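Local coordinates for protein alpha-1,2-Mannosidase (Trichoderma reesei, PDB 1HCU) that probably trims alpha-1,2-linked mannose residues from N-glycans of glycoproteins, as a calcium-dependent glycosyl hydrolase of family 47, at residues N174-R187 against L243-Y257. Numbering follows the deposited sequence.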
loop_
_atom_site.group_PDB
_atom_site.type_symbol
_atom_site.label_atom_id
_atom_site.label_comp_id
_atom_site.label_asym_id
_atom_site.label_seq_id
_atom_site.Cartn_x
_atom_site.Cartn_y
_atom_site.Cartn_z
ATOM N N ASN A 174 -7.050 14.830 3.694
ATOM C CA ASN A 174 -5.594 14.722 3.792
ATOM C C ASN A 174 -5.001 14.414 2.416
ATOM O O ASN A 174 -5.688 13.878 1.544
ATOM C CB ASN A 174 -5.160 13.653 4.825
ATOM C CG ASN A 174 -5.708 12.256 4.529
ATOM O OD1 ASN A 174 -6.781 11.877 5.012
ATOM N ND2 ASN A 174 -4.971 11.487 3.742
ATOM N N VAL A 175 -3.730 14.763 2.228
ATOM C CA VAL A 175 -3.051 14.558 0.956
ATOM C C VAL A 175 -2.978 13.103 0.514
ATOM O O VAL A 175 -3.057 12.816 -0.679
ATOM C CB VAL A 175 -1.613 15.170 0.965
ATOM C CG1 VAL A 175 -1.699 16.672 1.196
ATOM C CG2 VAL A 175 -0.748 14.511 2.030
ATOM N N ALA A 176 -2.833 12.172 1.448
ATOM C CA ALA A 176 -2.783 10.775 1.036
ATOM C C ALA A 176 -4.093 10.366 0.357
ATOM O O ALA A 176 -4.072 9.790 -0.726
ATOM C CB ALA A 176 -2.499 9.866 2.229
ATOM N N GLU A 177 -5.229 10.675 0.973
ATOM C CA GLU A 177 -6.519 10.284 0.402
ATOM C C GLU A 177 -6.898 11.059 -0.862
ATOM O O GLU A 177 -7.622 10.554 -1.716
ATOM C CB GLU A 177 -7.616 10.399 1.469
ATOM C CG GLU A 177 -7.257 9.608 2.732
ATOM C CD GLU A 177 -8.426 9.360 3.665
ATOM O OE1 GLU A 177 -8.186 9.229 4.882
ATOM O OE2 GLU A 177 -9.580 9.280 3.187
ATOM N N ILE A 178 -6.391 12.281 -0.978
ATOM C CA ILE A 178 -6.645 13.105 -2.146
ATOM C C ILE A 178 -5.723 12.674 -3.283
ATOM O O ILE A 178 -6.141 12.578 -4.435
ATOM C CB ILE A 178 -6.339 14.585 -1.863
ATOM C CG1 ILE A 178 -7.318 15.145 -0.831
ATOM C CG2 ILE A 178 -6.385 15.375 -3.165
ATOM C CD1 ILE A 178 -6.976 16.551 -0.375
ATOM N N GLY A 179 -4.462 12.411 -2.940
ATOM C CA GLY A 179 -3.472 12.032 -3.932
ATOM C C GLY A 179 -3.293 10.561 -4.254
ATOM O O GLY A 179 -2.308 10.187 -4.887
ATOM N N SER A 180 -4.235 9.723 -3.836
ATOM C CA SER A 180 -4.137 8.300 -4.118
ATOM C C SER A 180 -5.306 7.830 -4.969
ATOM O O SER A 180 -5.714 6.674 -4.880
ATOM C CB SER A 180 -4.093 7.498 -2.817
ATOM O OG SER A 180 -2.900 7.751 -2.098
ATOM N N LEU A 181 -5.825 8.725 -5.808
ATOM C CA LEU A 181 -6.957 8.415 -6.677
ATOM C C LEU A 181 -6.607 8.519 -8.157
ATOM O O LEU A 181 -7.238 7.871 -9.004
ATOM C CB LEU A 181 -8.101 9.383 -6.384
ATOM C CG LEU A 181 -8.468 9.518 -4.910
ATOM C CD1 LEU A 181 -9.533 10.600 -4.737
ATOM C CD2 LEU A 181 -8.952 8.184 -4.387
ATOM N N VAL A 182 -5.599 9.339 -8.454
ATOM C CA VAL A 182 -5.161 9.600 -9.823
ATOM C C VAL A 182 -4.767 8.379 -10.659
ATOM O O VAL A 182 -5.138 8.288 -11.832
ATOM C CB VAL A 182 -4.000 10.645 -9.838
ATOM C CG1 VAL A 182 -2.817 10.150 -9.010
ATOM C CG2 VAL A 182 -3.576 10.924 -11.258
ATOM N N LEU A 183 -4.039 7.434 -10.070
ATOM C CA LEU A 183 -3.622 6.249 -10.811
ATOM C C LEU A 183 -4.812 5.431 -11.310
ATOM O O LEU A 183 -4.933 5.166 -12.505
ATOM C CB LEU A 183 -2.744 5.340 -9.940
ATOM C CG LEU A 183 -1.611 4.554 -10.620
ATOM C CD1 LEU A 183 -1.202 3.373 -9.729
ATOM C CD2 LEU A 183 -2.036 4.062 -11.978
ATOM N N GLU A 184 -5.704 5.031 -10.410
ATOM C CA GLU A 184 -6.818 4.204 -10.854
ATOM C C GLU A 184 -7.901 4.907 -11.653
ATOM O O GLU A 184 -8.526 4.296 -12.516
ATOM C CB GLU A 184 -7.433 3.394 -9.691
ATOM C CG GLU A 184 -7.377 3.972 -8.290
ATOM C CD GLU A 184 -5.975 4.077 -7.720
ATOM O OE1 GLU A 184 -5.403 5.183 -7.775
ATOM O OE2 GLU A 184 -5.445 3.054 -7.220
ATOM N N TRP A 185 -8.103 6.192 -11.393
ATOM C CA TRP A 185 -9.108 6.955 -12.121
ATOM C C TRP A 185 -8.618 7.294 -13.535
ATOM O O TRP A 185 -9.411 7.346 -14.475
ATOM C CB TRP A 185 -9.476 8.217 -11.329
ATOM C CG TRP A 185 -10.420 7.904 -10.192
ATOM C CD1 TRP A 185 -10.173 7.100 -9.110
ATOM C CD2 TRP A 185 -11.787 8.316 -10.083
ATOM N NE1 TRP A 185 -11.307 6.984 -8.342
ATOM C CE2 TRP A 185 -12.313 7.718 -8.914
ATOM C CE3 TRP A 185 -12.620 9.129 -10.862
ATOM C CZ2 TRP A 185 -13.641 7.909 -8.505
ATOM C CZ3 TRP A 185 -13.945 9.319 -10.454
ATOM C CH2 TRP A 185 -14.437 8.711 -9.287
ATOM N N THR A 186 -7.314 7.511 -13.689
ATOM C CA THR A 186 -6.766 7.797 -15.009
ATOM C C THR A 186 -6.795 6.495 -15.803
ATOM O O THR A 186 -7.098 6.485 -16.993
ATOM C CB THR A 186 -5.308 8.324 -14.937
ATOM O OG1 THR A 186 -5.302 9.642 -14.370
ATOM C CG2 THR A 186 -4.689 8.383 -16.328
ATOM N N ARG A 187 -6.505 5.391 -15.120
ATOM C CA ARG A 187 -6.513 4.069 -15.744
ATOM C C ARG A 187 -7.924 3.767 -16.245
ATOM O O ARG A 187 -8.104 3.238 -17.337
ATOM C CB ARG A 187 -6.072 2.997 -14.732
ATOM C CG ARG A 187 -5.881 1.608 -15.330
ATOM C CD ARG A 187 -4.895 1.667 -16.486
ATOM N NE ARG A 187 -4.845 0.436 -17.274
ATOM C CZ ARG A 187 -4.607 0.403 -18.585
ATOM N NH1 ARG A 187 -4.405 1.538 -19.248
ATOM N NH2 ARG A 187 -4.553 -0.759 -19.233
ATOM N N LEU A 243 -1.771 9.241 6.450
ATOM C CA LEU A 243 -2.245 10.546 5.994
ATOM C C LEU A 243 -1.443 11.233 4.892
ATOM O O LEU A 243 -1.884 12.263 4.376
ATOM C CB LEU A 243 -2.350 11.512 7.177
ATOM C CG LEU A 243 -3.242 11.096 8.341
ATOM C CD1 LEU A 243 -3.116 12.153 9.422
ATOM C CD2 LEU A 243 -4.694 10.932 7.880
ATOM N N MET A 244 -0.283 10.689 4.524
ATOM C CA MET A 244 0.532 11.314 3.482
ATOM C C MET A 244 1.272 10.333 2.577
ATOM O O MET A 244 1.416 10.579 1.377
ATOM C CB MET A 244 1.542 12.283 4.126
ATOM C CG MET A 244 2.455 13.026 3.145
ATOM S SD MET A 244 3.424 14.355 3.966
ATOM C CE MET A 244 2.159 15.647 4.131
ATOM N N ASP A 245 1.725 9.218 3.146
ATOM C CA ASP A 245 2.486 8.211 2.403
ATOM C C ASP A 245 2.160 7.983 0.925
ATOM O O ASP A 245 2.981 8.274 0.051
ATOM C CB ASP A 245 2.420 6.856 3.118
ATOM C CG ASP A 245 0.996 6.466 3.524
ATOM O OD1 ASP A 245 0.011 6.978 2.933
ATOM O OD2 ASP A 245 0.872 5.630 4.443
ATOM N N SER A 246 0.975 7.457 0.635
ATOM C CA SER A 246 0.633 7.149 -0.749
ATOM C C SER A 246 0.614 8.323 -1.734
ATOM O O SER A 246 0.613 8.102 -2.941
ATOM C CB SER A 246 -0.683 6.346 -0.811
ATOM O OG SER A 246 -1.722 6.919 -0.033
ATOM N N PHE A 247 0.616 9.560 -1.231
ATOM C CA PHE A 247 0.641 10.735 -2.109
ATOM C C PHE A 247 1.987 10.829 -2.840
ATOM O O PHE A 247 2.026 10.975 -4.062
ATOM C CB PHE A 247 0.414 12.028 -1.321
ATOM C CG PHE A 247 0.875 13.257 -2.054
ATOM C CD1 PHE A 247 2.057 13.892 -1.696
ATOM C CD2 PHE A 247 0.179 13.713 -3.168
ATOM C CE1 PHE A 247 2.551 14.965 -2.447
ATOM C CE2 PHE A 247 0.659 14.779 -3.924
ATOM C CZ PHE A 247 1.849 15.407 -3.566
ATOM N N TYR A 248 3.079 10.766 -2.079
ATOM C CA TYR A 248 4.424 10.810 -2.647
ATOM C C TYR A 248 4.623 9.597 -3.549
ATOM O O TYR A 248 5.235 9.701 -4.613
ATOM C CB TYR A 248 5.486 10.793 -1.539
ATOM C CG TYR A 248 5.520 12.060 -0.716
ATOM C CD1 TYR A 248 5.546 12.013 0.677
ATOM C CD2 TYR A 248 5.495 13.306 -1.332
ATOM C CE1 TYR A 248 5.540 13.178 1.432
ATOM C CE2 TYR A 248 5.490 14.473 -0.591
ATOM C CZ TYR A 248 5.508 14.403 0.789
ATOM O OH TYR A 248 5.477 15.565 1.522
ATOM N N GLU A 249 4.090 8.456 -3.116
ATOM C CA GLU A 249 4.190 7.202 -3.865
ATOM C C GLU A 249 3.612 7.323 -5.278
ATOM O O GLU A 249 4.266 6.957 -6.258
ATOM C CB GLU A 249 3.458 6.073 -3.106
ATOM C CG GLU A 249 3.530 4.666 -3.734
ATOM C CD GLU A 249 2.643 3.637 -3.004
ATOM O OE1 GLU A 249 2.494 2.493 -3.503
ATOM O OE2 GLU A 249 2.097 3.973 -1.931
ATOM N N TYR A 250 2.384 7.826 -5.387
ATOM C CA TYR A 250 1.734 7.939 -6.690
ATOM C C TYR A 250 2.355 8.974 -7.618
ATOM O O TYR A 250 2.156 8.925 -8.830
ATOM C CB TYR A 250 0.231 8.216 -6.527
ATOM C CG TYR A 250 -0.619 6.966 -6.343
ATOM C CD1 TYR A 250 -2.018 7.044 -6.308
ATOM C CD2 TYR A 250 -0.032 5.717 -6.165
ATOM C CE1 TYR A 250 -2.807 5.904 -6.089
ATOM C CE2 TYR A 250 -0.814 4.569 -5.947
ATOM C CZ TYR A 250 -2.191 4.670 -5.905
ATOM O OH TYR A 250 -2.934 3.545 -5.637
ATOM N N LEU A 251 3.112 9.904 -7.053
ATOM C CA LEU A 251 3.767 10.924 -7.850
ATOM C C LEU A 251 4.724 10.281 -8.855
ATOM O O LEU A 251 4.658 10.555 -10.059
ATOM C CB LEU A 251 4.535 11.873 -6.939
ATOM C CG LEU A 251 4.105 13.339 -6.810
ATOM C CD1 LEU A 251 2.615 13.528 -6.867
ATOM C CD2 LEU A 251 4.661 13.845 -5.498
ATOM N N ILE A 252 5.609 9.418 -8.365
ATOM C CA ILE A 252 6.562 8.754 -9.243
ATOM C C ILE A 252 5.883 7.630 -10.031
ATOM O O ILE A 252 6.286 7.324 -11.155
ATOM C CB ILE A 252 7.754 8.178 -8.436
ATOM C CG1 ILE A 252 8.837 7.646 -9.382
ATOM C CG2 ILE A 252 7.267 7.082 -7.513
ATOM C CD1 ILE A 252 9.485 8.707 -10.243
ATOM N N LYS A 253 4.845 7.024 -9.458
ATOM C CA LYS A 253 4.162 5.944 -10.160
ATOM C C LYS A 253 3.390 6.429 -11.384
ATOM O O LYS A 253 3.232 5.689 -12.356
ATOM C CB LYS A 253 3.255 5.161 -9.205
ATOM C CG LYS A 253 4.050 4.246 -8.276
ATOM C CD LYS A 253 3.164 3.301 -7.479
ATOM C CE LYS A 253 4.003 2.340 -6.642
ATOM N NZ LYS A 253 3.142 1.387 -5.869
ATOM N N MET A 254 2.926 7.673 -11.339
ATOM C CA MET A 254 2.207 8.265 -12.460
ATOM C C MET A 254 3.212 8.492 -13.580
ATOM O O MET A 254 2.870 8.419 -14.765
ATOM C CB MET A 254 1.574 9.608 -12.061
ATOM C CG MET A 254 0.321 9.496 -11.207
ATOM S SD MET A 254 -0.846 8.262 -11.876
ATOM C CE MET A 254 -1.518 9.138 -13.267
ATOM N N TYR A 255 4.460 8.761 -13.203
ATOM C CA TYR A 255 5.513 8.987 -14.192
ATOM C C TYR A 255 5.808 7.698 -14.945
ATOM O O TYR A 255 6.205 7.730 -16.111
ATOM C CB TYR A 255 6.788 9.489 -13.515
ATOM C CG TYR A 255 7.940 9.740 -14.466
ATOM C CD1 TYR A 255 7.904 10.788 -15.393
ATOM C CD2 TYR A 255 9.084 8.950 -14.414
ATOM C CE1 TYR A 255 8.991 11.041 -16.240
ATOM C CE2 TYR A 255 10.170 9.193 -15.250
ATOM C CZ TYR A 255 10.122 10.234 -16.155
ATOM O OH TYR A 255 11.222 10.454 -16.963
ATOM N N LEU A 256 5.630 6.565 -14.268
ATOM C CA LEU A 256 5.858 5.266 -14.889
ATOM C C LEU A 256 4.666 5.014 -15.817
ATOM O O LEU A 256 4.829 4.522 -16.939
ATOM C CB LEU A 256 5.924 4.163 -13.822
ATOM C CG LEU A 256 6.635 2.837 -14.145
ATOM C CD1 LEU A 256 6.193 1.742 -13.163
ATOM C CD2 LEU A 256 6.330 2.404 -15.557
ATOM N N TYR A 257 3.469 5.362 -15.343
ATOM C CA TYR A 257 2.254 5.158 -16.121
ATOM C C TYR A 257 2.302 5.914 -17.451
ATOM O O TYR A 257 1.782 5.444 -18.453
ATOM C CB TYR A 257 1.012 5.569 -15.309
ATOM C CG TYR A 257 -0.287 5.199 -15.997
ATOM C CD1 TYR A 257 -1.039 6.159 -16.684
ATOM C CD2 TYR A 257 -0.728 3.872 -16.028
ATOM C CE1 TYR A 257 -2.201 5.799 -17.392
ATOM C CE2 TYR A 257 -1.882 3.507 -16.730
ATOM C CZ TYR A 257 -2.611 4.471 -17.409
ATOM O OH TYR A 257 -3.735 4.096 -18.102
#
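L183 lays its CB over one face of the Y250 ring, 4.1 Å from the ring centroid, in a CH-pi contact. The two side chains cross at about a right angle. The ring edge points to the turn of the other segment, and Y250 CE1 lies 3.2 Å from S180 O. Y250 OH is hydrogen-bonded to the backbone N of T485, a calcium-binding residue. Replacing Y250 by alanine would probably leave L183 CB without its aromatic face and T485 N without this acceptor. M254 bends at chi2 (-47°) and chi3 (-75°), which brings SD against L183 CA and puts CE 3.4 Å from V182 CG2. R187 NH1 gives Y257 OH a hydrogen bond of 2.9 Å close to the guanidinium plane. The same hydroxyl bonds D190, and R187 forms a salt bridge with D114. At the other end, A176 N gives L243 O a hydrogen bond of 3.1 Å, two residues before D245, a predicted active-site residue. V175 CG2 packs on M244 CG. The axes of 182-187 and 245-257 come within 10.5 Å, 33° from parallel. In the (alpha/alpha)7 barrel of family 47, helix 98-117 touches S180 and E184, helix 196-209 F247, and helix 312-323 E249 and K253.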